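Local coordinates for protein anti-sigma-I factor RsgI2 (PDB 4B9P) that binds cellulose through this extracellular family 3 carbohydrate-binding module and probably holds the sigma factor SigI2 inactive until polysaccharide is sensed, at residues D51-E56 and Y129-N134. Sequence-based numbering, arbitrary orientation. Where two conformers were deposited one is given.
Sequences DQVINE and YMYDQN. With CA (calcium ion), chain B.
D51 and D132 meet at a calcium ion. D51 grips the metal with both carboxylate oxygens, OD1 at 2.6 Å and OD2 slightly closer. D132 uses its backbone, with its O 2.4 Å from the calcium. A water is also bound to the ion. T49, S135 and D136 supply the remaining protein ligands.

OD2 of D51 does double duty. It also accepts a hydrogen bond from D132 N, 2.8 Å long with an N-H...O angle of 162°. The donor comes from the anti side of the carboxylate and lies 34° out of its plane. Metal and amide together fix the rotation of this carboxylate. CG of D51 lies opposite its own carbonyl carbon, a torsion that sets the carboxylate beside D132 N and the calcium.

The second direct bond runs from Y131 OH to E56 OE2, at 2.6 Å. OE2 offers its anti lone pair and sits at the edge of the phenol, in the ring plane. The carboxylate itself is turned 58° from that ring. Y48 OH also bonds to OE2, so two hydroxyls hold one oxygen. A water joins the two backbones, accepting from Q52 N and donating to M130 O.

Between these polar groups lies buried V53. Its CG2 rests over one face of the Y131 ring in a CH-pi contact, 3.8 Å from the centroid. CG1 reaches the phenol end, at 3.8 Å from Y131 OH. The same CG2 also packs against the M130 carbonyl.

Thus the loop between strands 42-48 and 56-63 is tied to short strand 131-132, which pairs with 19-20. The shared ion is the structural calcium site characteristic of the family 3 carbohydrate-binding module, a beta-sandwich.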
ATOM      1  N   ASP A  51      -9.043  -2.275  13.207  1.00 15.40           N
ATOM      2  CA  ASP A  51     -10.213  -1.962  14.001  1.00 15.57           C
ATOM      3  C   ASP A  51     -11.048  -3.232  14.133  1.00 16.10           C
ATOM      4  O   ASP A  51     -10.489  -4.266  14.514  1.00 17.03           O
ATOM      5  CB  ASP A  51     -10.939  -0.751  13.414  1.00 16.26           C
ATOM      6  CG  ASP A  51      -9.971   0.413  13.089  1.00 15.79           C
ATOM      7  OD1 ASP A  51      -9.017   0.678  13.869  1.00 15.64           O
ATOM      8  OD2 ASP A  51     -10.176   1.066  12.058  1.00 15.93           O
ATOM      9  N   GLN A  52     -12.364  -3.197  13.889  1.00 15.53           N
ATOM     10  CA  GLN A  52     -13.166  -4.429  13.976  1.00 16.15           C
ATOM     11  C   GLN A  52     -13.546  -5.000  12.610  1.00 15.34           C
ATOM     12  O   GLN A  52     -14.424  -5.846  12.519  1.00 16.94           O
ATOM     13  CB  GLN A  52     -14.404  -4.163  14.838  1.00 16.23           C
ATOM     14  CG  GLN A  52     -14.028  -3.871  16.293  1.00 17.90           C
ATOM     15  CD  GLN A  52     -15.243  -3.652  17.131  1.00 20.25           C
ATOM     16  OE1 GLN A  52     -15.868  -2.561  17.095  1.00 22.26           O
ATOM     17  NE2 GLN A  52     -15.638  -4.679  17.857  1.00 20.60           N
ATOM     18  N   VAL A  53     -12.873  -4.562  11.549  1.00 15.57           N
ATOM     19  CA  VAL A  53     -13.224  -5.021  10.227  1.00 15.84           C
ATOM     20  C   VAL A  53     -12.772  -6.455  10.019  1.00 16.16           C
ATOM     21  O   VAL A  53     -11.686  -6.840  10.464  1.00 18.50           O
ATOM     22  CB  VAL A  53     -12.587  -4.060   9.169  1.00 15.95           C
ATOM     23  CG1 VAL A  53     -12.869  -4.571   7.761  1.00 17.63           C
ATOM     24  CG2 VAL A  53     -13.179  -2.653   9.365  1.00 17.11           C
ATOM     25  N   ILE A  54     -13.622  -7.258   9.376  1.00 15.98           N
ATOM     26  CA  ILE A  54     -13.337  -8.669   9.092  1.00 15.34           C
ATOM     27  C   ILE A  54     -13.428  -8.928   7.578  1.00 16.39           C
ATOM     28  O   ILE A  54     -13.849  -8.046   6.816  1.00 16.53           O
ATOM     29  CB  ILE A  54     -14.297  -9.587   9.891  1.00 16.52           C
ATOM     30  CG1 ILE A  54     -15.762  -9.352   9.478  1.00 17.60           C
ATOM     31  CG2 ILE A  54     -14.034  -9.432  11.386  1.00 18.34           C
ATOM     32  CD1 ILE A  54     -16.731 -10.401  10.046  1.00 20.80           C
ATOM     33  N   ASN A  55     -13.081 -10.145   7.147  1.00 17.01           N
ATOM     34  CA  ASN A  55     -13.069 -10.526   5.721  1.00 16.10           C
ATOM     35  C   ASN A  55     -12.172  -9.605   4.903  1.00 16.60           C
ATOM     36  O   ASN A  55     -12.481  -9.318   3.736  1.00 17.02           O
ATOM     37  CB  ASN A  55     -14.462 -10.505   5.084  1.00 16.81           C
ATOM     38  CG  ASN A  55     -15.507 -11.253   5.859  1.00 16.11           C
ATOM     39  OD1 ASN A  55     -15.270 -12.344   6.389  1.00 18.61           O
ATOM     40  ND2 ASN A  55     -16.718 -10.708   5.873  1.00 16.59           N
ATOM     41  N   GLU A  56     -11.080  -9.130   5.483  1.00 16.48           N
ATOM     42  CA  GLU A  56     -10.290  -8.123   4.766  1.00 16.96           C
ATOM     43  C   GLU A  56      -9.591  -8.745   3.560  1.00 16.41           C
ATOM     44  O   GLU A  56      -8.884  -9.730   3.703  1.00 19.02           O
ATOM     45  CB  GLU A  56      -9.262  -7.531   5.686  1.00 17.74           C
ATOM     46  CG  GLU A  56      -9.815  -6.746   6.844  1.00 19.60           C
ATOM     47  CD  GLU A  56      -8.653  -6.137   7.602  1.00 20.49           C
ATOM     48  OE1 GLU A  56      -8.076  -6.844   8.475  1.00 22.03           O
ATOM     49  OE2 GLU A  56      -8.208  -5.007   7.271  1.00 20.28           O
ATOM     50  N   TYR A 129     -17.296  -3.626   8.970  1.00 16.37           N
ATOM     51  CA  TYR A 129     -16.782  -3.187   7.669  1.00 16.58           C
ATOM     52  C   TYR A 129     -16.282  -1.757   7.659  1.00 16.77           C
ATOM     53  O   TYR A 129     -15.615  -1.364   6.683  1.00 18.52           O
ATOM     54  CB  TYR A 129     -17.747  -3.449   6.501  1.00 17.17           C
ATOM     55  CG  TYR A 129     -19.086  -2.728   6.664  1.00 17.30           C
ATOM     56  CD1 TYR A 129     -19.256  -1.429   6.201  1.00 20.09           C
ATOM     57  CD2 TYR A 129     -20.179  -3.358   7.273  1.00 18.15           C
ATOM     58  CE1 TYR A 129     -20.437  -0.786   6.327  1.00 21.29           C
ATOM     59  CE2 TYR A 129     -21.395  -2.715   7.392  1.00 19.40           C
ATOM     60  CZ  TYR A 129     -21.516  -1.439   6.897  1.00 21.22           C
ATOM     61  OH  TYR A 129     -22.721  -0.800   7.044  1.00 24.09           O
ATOM     62  N   MET A 130     -16.584  -0.975   8.691  0.59 17.58           N
ATOM     63  CA  MET A 130     -16.166   0.428   8.682  0.59 17.15           C
ATOM     64  C   MET A 130     -14.830   0.577   9.414  0.59 15.91           C
ATOM     65  O   MET A 130     -14.728   0.273  10.612  0.59 16.40           O
ATOM     66  CB  MET A 130     -17.231   1.274   9.362  0.59 19.01           C
ATOM     67  CG  MET A 130     -17.100   2.749   9.073  0.59 17.86           C
ATOM     68  SD  MET A 130     -17.587   3.205   7.370  0.59 19.70           S
ATOM     69  CE  MET A 130     -19.375   3.337   7.606  0.59 22.26           C
ATOM     70  N   TYR A 131     -13.808   1.034   8.691  1.00 16.22           N
ATOM     71  CA  TYR A 131     -12.519   1.411   9.259  1.00 15.69           C
ATOM     72  C   TYR A 131     -12.548   2.809   9.827  1.00 17.48           C
ATOM     73  O   TYR A 131     -13.223   3.699   9.278  1.00 19.61           O
ATOM     74  CB  TYR A 131     -11.491   1.437   8.174  1.00 16.95           C
ATOM     75  CG  TYR A 131     -11.095   0.094   7.601  1.00 16.17           C
ATOM     76  CD1 TYR A 131     -10.363  -0.810   8.348  1.00 17.23           C
ATOM     77  CD2 TYR A 131     -11.394  -0.217   6.287  1.00 17.49           C
ATOM     78  CE1 TYR A 131      -9.935  -2.013   7.781  1.00 17.01           C
ATOM     79  CE2 TYR A 131     -10.955  -1.389   5.706  1.00 18.71           C
ATOM     80  CZ  TYR A 131     -10.206  -2.267   6.449  1.00 17.18           C
ATOM     81  OH  TYR A 131      -9.778  -3.445   5.865  1.00 19.19           O
ATOM     82  N   ASP A 132     -11.723   3.052  10.866  1.00 16.25           N
ATOM     83  CA  ASP A 132     -11.365   4.395  11.294  1.00 15.87           C
ATOM     84  C   ASP A 132      -9.985   4.697  10.737  1.00 16.21           C
ATOM     85  O   ASP A 132      -9.020   3.992  11.091  1.00 16.28           O
ATOM     86  CB  ASP A 132     -11.350   4.449  12.820  1.00 16.60           C
ATOM     87  CG  ASP A 132     -10.821   5.749  13.321  1.00 17.84           C
ATOM     88  OD1 ASP A 132      -9.588   5.907  13.527  1.00 19.12           O
ATOM     89  OD2 ASP A 132     -11.651   6.648  13.542  1.00 21.95           O
ATOM     90  N   GLN A 133      -9.856   5.732   9.895  1.00 16.24           N
ATOM     91  CA  GLN A 133      -8.566   5.962   9.219  1.00 16.06           C
ATOM     92  C   GLN A 133      -7.584   6.790  10.021  1.00 16.22           C
ATOM     93  O   GLN A 133      -6.395   6.693   9.787  1.00 16.97           O
ATOM     94  CB  GLN A 133      -8.767   6.628   7.853  1.00 16.73           C
ATOM     95  CG  GLN A 133      -9.623   5.799   6.904  1.00 17.89           C
ATOM     96  CD  GLN A 133      -9.371   6.100   5.463  1.00 15.93           C
ATOM     97  OE1 GLN A 133      -8.452   5.512   4.879  1.00 16.91           O
ATOM     98  NE2 GLN A 133     -10.105   7.048   4.888  1.00 17.34           N
ATOM     99  N   ASN A 134      -8.043   7.654  10.913  1.00 16.92           N
ATOM    100  CA  ASN A 134      -7.074   8.510  11.603  1.00 18.92           C
ATOM    101  C   ASN A 134      -6.213   7.706  12.578  1.00 18.61           C
ATOM    102  O   ASN A 134      -5.151   8.186  12.978  1.00 21.46           O
ATOM    103  CB  ASN A 134      -7.812   9.627  12.327  1.00 23.06           C
ATOM    104  CG  ASN A 134      -8.406  10.628  11.377  1.00 28.99           C
ATOM    105  OD1 ASN A 134      -9.604  10.879  11.390  1.00 37.41           O
ATOM    106  ND2 ASN A 134      -7.571  11.186  10.528  1.00 27.19           N
TER
HETATM  107 CA    CA B1167      -7.931   2.022  11.870  1.00 15.38          CA
HETATM  108  O   HOH W   1     -14.241  -1.300  12.729  1.00 16.90           O
HETATM  109  O   HOH W   2      -8.480   1.630   9.484  1.00 17.00           O